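Local atomic coordinates of CRISPR system Cmr subunit Cmr6 (Pyrococcus furiosus, PDB entry 4W8V), a protein that caps, together with Cmr1, the RNA-binding type III-B Cmr complex, a CRISPR ribonucleoprotein of adaptive immunity against viruses and other mobile genetic elements. Residues 21-26 and 239-244; 45-50 and 147-152. All coordinates share one frame; numbering follows the deposited sequence.

Contact 1. Residues 21-26 and 239-244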
loop_
_atom_site.group_PDB
_atom_site.type_symbol
_atom_site.label_atom_id
_atom_site.label_comp_id
_atom_site.label_asym_id
_atom_site.label_seq_id
_atom_site.Cartn_x
_atom_site.Cartn_y
_atom_site.Cartn_z
ATOM N N THR A 21 -6.046 13.379 -2.771
ATOM C CA THR A 21 -4.642 13.498 -2.391
ATOM C C THR A 21 -4.493 14.546 -1.285
ATOM O O THR A 21 -4.707 15.733 -1.533
ATOM C CB THR A 21 -3.763 13.884 -3.606
ATOM O OG1 THR A 21 -4.401 14.936 -4.342
ATOM C CG2 THR A 21 -3.562 12.683 -4.544
ATOM N N GLN A 22 -4.167 14.120 -0.066
ATOM C CA GLN A 22 -4.020 15.071 1.032
ATOM C C GLN A 22 -2.746 15.907 0.860
ATOM O O GLN A 22 -2.738 17.108 1.134
ATOM C CB GLN A 22 -4.006 14.362 2.389
ATOM C CG GLN A 22 -3.992 15.342 3.573
ATOM C CD GLN A 22 -3.593 14.705 4.896
ATOM O OE1 GLN A 22 -2.607 13.969 4.978
ATOM N NE2 GLN A 22 -4.359 14.988 5.938
ATOM N N SER A 23 -1.679 15.256 0.406
ATOM C CA SER A 23 -0.445 15.912 0.018
ATOM C C SER A 23 -0.181 15.579 -1.452
ATOM O O SER A 23 -0.901 14.783 -2.048
ATOM C CB SER A 23 0.736 15.462 0.914
ATOM O OG SER A 23 0.933 14.058 0.863
ATOM N N ARG A 24 0.844 16.180 -2.050
ATOM C CA ARG A 24 1.121 15.908 -3.450
ATOM C C ARG A 24 1.521 14.461 -3.675
ATOM O O ARG A 24 2.170 13.816 -2.835
ATOM C CB ARG A 24 2.207 16.828 -3.976
ATOM C CG ARG A 24 1.779 18.240 -4.123
ATOM C CD ARG A 24 2.967 19.140 -4.329
ATOM N NE ARG A 24 2.588 20.506 -4.011
ATOM C CZ ARG A 24 2.304 21.423 -4.922
ATOM N NH1 ARG A 24 2.388 21.121 -6.210
ATOM N NH2 ARG A 24 1.951 22.640 -4.544
ATOM N N LEU A 25 1.123 13.952 -4.829
ATOM C CA LEU A 25 1.376 12.566 -5.157
ATOM C C LEU A 25 2.371 12.472 -6.312
ATOM O O LEU A 25 2.203 13.113 -7.357
ATOM C CB LEU A 25 0.060 11.872 -5.495
ATOM C CG LEU A 25 0.061 10.415 -5.929
ATOM C CD1 LEU A 25 0.543 9.457 -4.803
ATOM C CD2 LEU A 25 -1.361 10.101 -6.374
ATOM N N VAL A 26 3.419 11.689 -6.088
ATOM C CA VAL A 26 4.521 11.540 -7.027
ATOM C C VAL A 26 4.501 10.132 -7.615
ATOM O O VAL A 26 4.696 9.146 -6.919
ATOM C CB VAL A 26 5.867 11.815 -6.337
ATOM C CG1 VAL A 26 7.008 11.804 -7.345
ATOM C CG2 VAL A 26 5.810 13.153 -5.597
ATOM N N TYR A 239 4.899 12.777 0.981
ATOM C CA TYR A 239 4.171 12.744 -0.272
ATOM C C TYR A 239 3.246 11.539 -0.327
ATOM O O TYR A 239 3.465 10.559 0.377
ATOM C CB TYR A 239 5.143 12.724 -1.448
ATOM C CG TYR A 239 5.845 14.046 -1.665
ATOM C CD1 TYR A 239 5.166 15.120 -2.231
ATOM C CD2 TYR A 239 7.181 14.226 -1.300
ATOM C CE1 TYR A 239 5.790 16.335 -2.434
ATOM C CE2 TYR A 239 7.821 15.444 -1.497
ATOM C CZ TYR A 239 7.117 16.493 -2.065
ATOM O OH TYR A 239 7.730 17.704 -2.258
ATOM N N GLY A 240 2.195 11.631 -1.135
ATOM C CA GLY A 240 1.373 10.480 -1.452
ATOM C C GLY A 240 0.340 10.011 -0.443
ATOM O O GLY A 240 -0.107 8.871 -0.526
ATOM N N ARG A 241 -0.055 10.864 0.497
ATOM C CA ARG A 241 -1.102 10.493 1.433
ATOM C C ARG A 241 -2.499 10.747 0.822
ATOM O O ARG A 241 -2.751 11.819 0.284
ATOM C CB ARG A 241 -0.981 11.285 2.740
ATOM C CG ARG A 241 0.296 11.094 3.515
ATOM C CD ARG A 241 0.716 9.636 3.582
ATOM N NE ARG A 241 1.746 9.407 4.593
ATOM C CZ ARG A 241 3.050 9.504 4.371
ATOM N NH1 ARG A 241 3.900 9.269 5.353
ATOM N NH2 ARG A 241 3.507 9.835 3.172
ATOM N N LEU A 242 -3.404 9.777 0.923
ATOM C CA LEU A 242 -4.784 9.967 0.439
ATOM C C LEU A 242 -5.805 9.738 1.560
ATOM O O LEU A 242 -5.629 8.825 2.375
ATOM C CB LEU A 242 -5.095 9.037 -0.744
ATOM C CG LEU A 242 -4.485 9.410 -2.097
ATOM C CD1 LEU A 242 -3.182 8.684 -2.343
ATOM C CD2 LEU A 242 -5.479 9.147 -3.253
ATOM N N VAL A 243 -6.858 10.564 1.606
ATOM C CA VAL A 243 -7.904 10.403 2.614
ATOM C C VAL A 243 -9.311 10.390 1.998
ATOM O O VAL A 243 -9.579 11.098 1.033
ATOM C CB VAL A 243 -7.824 11.515 3.701
ATOM C CG1 VAL A 243 -6.449 11.518 4.366
ATOM C CG2 VAL A 243 -8.137 12.899 3.122
ATOM N N GLU A 244 -10.188 9.554 2.547
ATOM C CA GLU A 244 -11.575 9.443 2.085
ATOM C C GLU A 244 -12.321 10.773 2.246
ATOM O O GLU A 244 -12.039 11.526 3.174
ATOM C CB GLU A 244 -12.303 8.335 2.856
ATOM C CG GLU A 244 -13.520 7.748 2.147
ATOM C CD GLU A 244 -14.059 6.500 2.840
ATOM O OE1 GLU A 244 -13.534 6.146 3.920
ATOM O OE2 GLU A 244 -15.005 5.874 2.307
#

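Contact 2. Residues 45-50 and 147-152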
loop_
_atom_site.group_PDB
_atom_site.type_symbol
_atom_site.label_atom_id
_atom_site.label_comp_id
_atom_site.label_asym_id
_atom_site.label_seq_id
_atom_site.Cartn_x
_atom_site.Cartn_y
_atom_site.Cartn_z
ATOM N N TYR A 45 -6.799 14.525 -17.653
ATOM C CA TYR A 45 -5.926 15.700 -17.697
ATOM C C TYR A 45 -4.462 15.362 -17.416
ATOM O O TYR A 45 -3.721 16.177 -16.878
ATOM C CB TYR A 45 -6.398 16.789 -16.715
ATOM C CG TYR A 45 -7.882 17.101 -16.769
ATOM C CD1 TYR A 45 -8.370 18.140 -17.550
ATOM C CD2 TYR A 45 -8.787 16.363 -16.021
ATOM C CE1 TYR A 45 -9.733 18.432 -17.589
ATOM C CE2 TYR A 45 -10.148 16.637 -16.056
ATOM C CZ TYR A 45 -10.615 17.672 -16.839
ATOM O OH TYR A 45 -11.967 17.930 -16.868
ATOM N N GLY A 46 -4.045 14.159 -17.781
ATOM C CA GLY A 46 -2.654 13.757 -17.623
ATOM C C GLY A 46 -2.346 13.069 -16.309
ATOM O O GLY A 46 -1.224 12.593 -16.094
ATOM N N VAL A 47 -3.337 12.997 -15.432
ATOM C CA VAL A 47 -3.143 12.402 -14.110
ATOM C C VAL A 47 -3.053 10.871 -14.180
ATOM O O VAL A 47 -3.993 10.216 -14.634
ATOM C CB VAL A 47 -4.294 12.834 -13.175
ATOM C CG1 VAL A 47 -4.164 12.227 -11.784
ATOM C CG2 VAL A 47 -4.320 14.345 -13.087
ATOM N N PRO A 48 -1.920 10.287 -13.742
ATOM C CA PRO A 48 -1.831 8.829 -13.846
ATOM C C PRO A 48 -2.577 8.119 -12.721
ATOM O O PRO A 48 -3.036 8.749 -11.780
ATOM C CB PRO A 48 -0.325 8.580 -13.763
ATOM C CG PRO A 48 0.170 9.705 -12.925
ATOM C CD PRO A 48 -0.630 10.879 -13.328
ATOM N N TYR A 49 -2.740 6.813 -12.813
ATOM C CA TYR A 49 -3.375 6.097 -11.714
ATOM C C TYR A 49 -2.351 5.502 -10.767
ATOM O O TYR A 49 -1.144 5.549 -11.018
ATOM C CB TYR A 49 -4.292 4.985 -12.235
ATOM C CG TYR A 49 -3.583 3.868 -12.982
ATOM C CD1 TYR A 49 -3.257 2.672 -12.351
ATOM C CD2 TYR A 49 -3.275 4.001 -14.326
ATOM C CE1 TYR A 49 -2.636 1.642 -13.038
ATOM C CE2 TYR A 49 -2.655 2.971 -15.030
ATOM C CZ TYR A 49 -2.341 1.796 -14.386
ATOM O OH TYR A 49 -1.740 0.777 -15.105
ATOM N N ILE A 50 -2.861 4.959 -9.665
ATOM C CA ILE A 50 -2.058 4.231 -8.690
ATOM C C ILE A 50 -2.331 2.753 -8.846
ATOM O O ILE A 50 -3.451 2.305 -8.598
ATOM C CB ILE A 50 -2.402 4.653 -7.256
ATOM C CG1 ILE A 50 -2.105 6.144 -7.044
ATOM C CG2 ILE A 50 -1.668 3.777 -6.263
ATOM C CD1 ILE A 50 -3.183 6.877 -6.245
ATOM N N ALA A 147 -6.272 2.181 -8.290
ATOM C CA ALA A 147 -6.895 3.410 -7.829
ATOM C C ALA A 147 -6.853 4.406 -8.960
ATOM O O ALA A 147 -5.784 4.700 -9.483
ATOM C CB ALA A 147 -6.193 3.950 -6.619
ATOM N N ILE A 148 -8.013 4.940 -9.327
ATOM C CA ILE A 148 -8.140 5.668 -10.583
ATOM C C ILE A 148 -8.721 7.085 -10.406
ATOM O O ILE A 148 -9.626 7.285 -9.608
ATOM C CB ILE A 148 -8.994 4.841 -11.547
ATOM C CG1 ILE A 148 -10.317 4.455 -10.863
ATOM C CG2 ILE A 148 -8.257 3.576 -11.951
ATOM C CD1 ILE A 148 -10.993 3.260 -11.431
ATOM N N PRO A 149 -8.164 8.071 -11.127
ATOM C CA PRO A 149 -8.643 9.446 -11.096
ATOM C C PRO A 149 -10.113 9.515 -11.497
ATOM O O PRO A 149 -10.508 8.879 -12.466
ATOM C CB PRO A 149 -7.761 10.158 -12.131
ATOM C CG PRO A 149 -6.560 9.345 -12.219
ATOM C CD PRO A 149 -7.006 7.930 -12.023
ATOM N N ILE A 150 -10.908 10.240 -10.722
ATOM C CA ILE A 150 -12.315 10.452 -11.033
ATOM C C ILE A 150 -12.447 11.747 -11.826
ATOM O O ILE A 150 -12.516 12.840 -11.255
ATOM C CB ILE A 150 -13.170 10.499 -9.764
ATOM C CG1 ILE A 150 -12.872 9.246 -8.928
ATOM C CG2 ILE A 150 -14.657 10.624 -10.151
ATOM C CD1 ILE A 150 -13.476 9.218 -7.543
ATOM N N ALA A 151 -12.449 11.602 -13.145
ATOM C CA ALA A 151 -12.325 12.726 -14.051
ATOM C C ALA A 151 -13.359 13.818 -13.773
ATOM O O ALA A 151 -13.000 14.982 -13.643
ATOM C CB ALA A 151 -12.438 12.241 -15.482
ATOM N N GLU A 152 -14.632 13.438 -13.660
ATOM C CA GLU A 152 -15.706 14.417 -13.475
ATOM C C GLU A 152 -15.556 15.256 -12.211
ATOM O O GLU A 152 -15.992 16.406 -12.173
ATOM C CB GLU A 152 -17.078 13.732 -13.460
ATOM C CG GLU A 152 -17.263 12.634 -12.433
ATOM C CD GLU A 152 -16.776 11.278 -12.930
ATOM O OE1 GLU A 152 -15.956 11.242 -13.876
ATOM O OE2 GLU A 152 -17.214 10.244 -12.379
HETATM O O HOH W 1 -13.495 17.413 -14.821
#

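Contact 1. Residues 21-26 and 239-244
The ring of Y239 meets R24 at its edge: the carbonyl carbon of R24 lies in the ring plane, and R24 O sits 3.3 Å from Y239 CD1. The setting is a four-stranded sheet whose 2-3-1-4 strand order is that of the ferredoxin-like fold expected of a RAMP protein: strand 13-21 ends here beside the C-terminal strand 242-244, its antiparallel neighbour, and the chain then turns into strand 25-28 of the second sheet. CB of R24 touches CD1 and CE1 of the same ring edge, while V26 CG2 approaches obliquely, 4.0 Å from Y239 CD1. R241 offers the in-plane edge of its guanidinium to Y239 O, a weak bond from NH2, which also bonds to T235 O; a bend at chi2 (-43°) turns the chain back toward Y239. T21 and L242 form a non-hydrogen-bonded pair with side chains side by side, L242 CG 4.2 Å from T21 CG2, on a face that F203 also lines. Beyond this pair Q22 N donates to R241 O at 2.7 Å, and G240 N donates to R24 O at 2.8 Å. G240, at a phi of 79°, has no side chain, and L25 CD1 comes within 3.6 Å of its CA. Between these two backbone bonds lies S23. At a chi1 of 58° its OG leans over its own main chain toward 239-244, bonds to G238 O and receives a long, weak but nearly straight bond from R241 N, 3.4 Å from S23 OG.

Contact 2. Residues 45-50 and 147-152
I50 and A147 form a single antiparallel bridge, a hydrogen-bonded pair in which I50 N donates to A147 O at 2.9 Å and A147 N returns a bond to I50 O at 2.8 Å. The bridge fastens the linker between helices 34-43 and 52-68 to strand 143-149, an outermost strand of the four-stranded sheet. CB of I50 and CB of A147 lie 3.9 Å apart, and I55 of helix 52-68 packs on both residues. Next along, Y49 brings its CB to 3.1 Å from A147 O and against P149 CD; a chi1 of 64° folds the phenol back over its own main chain, away from the strand. P149 reaches into the linker with its ring: CG meets V47 CG1 at 3.8 Å and also approaches V47 O and P48 O. F203 of the adjoining strand touches V47, I50 and P149. At the far end A151 O lies near the plane of the Y45 ring, at its edge, and a water joins them: Y45 OH donates to it at 2.6 Å, and it donates to A151 O at 2.7 Å. Between the two segments no charged side chain takes part, while R40 bonds to G46 O from helix 34-43; the linker is thus held by direct main-chain bonds and apolar contact at the bridge end, and by a water-mediated link at the exposed Y45 end.

Overall arrangement
The centres of contacts 1 and 2 lie 13 Å apart, on the same side of the chain's centre, and both reach the four-stranded antiparallel sheet. Its order is 143-149, 202-209, 13-21, 242-244, which puts contact 2 at one outermost strand and contact 1 at the other. Along the chain, residues 21-26 come first, then 45-50 and 147-152, and 239-244 last. The contacts touch directly where L25 CD2 packs 3.7 Å from I50 CD1, and F203 of strand 202-209 meets side chains of both. Within this C-terminal portion of Cmr6, the part holding the RAMP-family region, contact 2 joins edge strand 143-149 to the helix linker, and contact 1 the end of strand 13-21 to C-terminal strand 242-244.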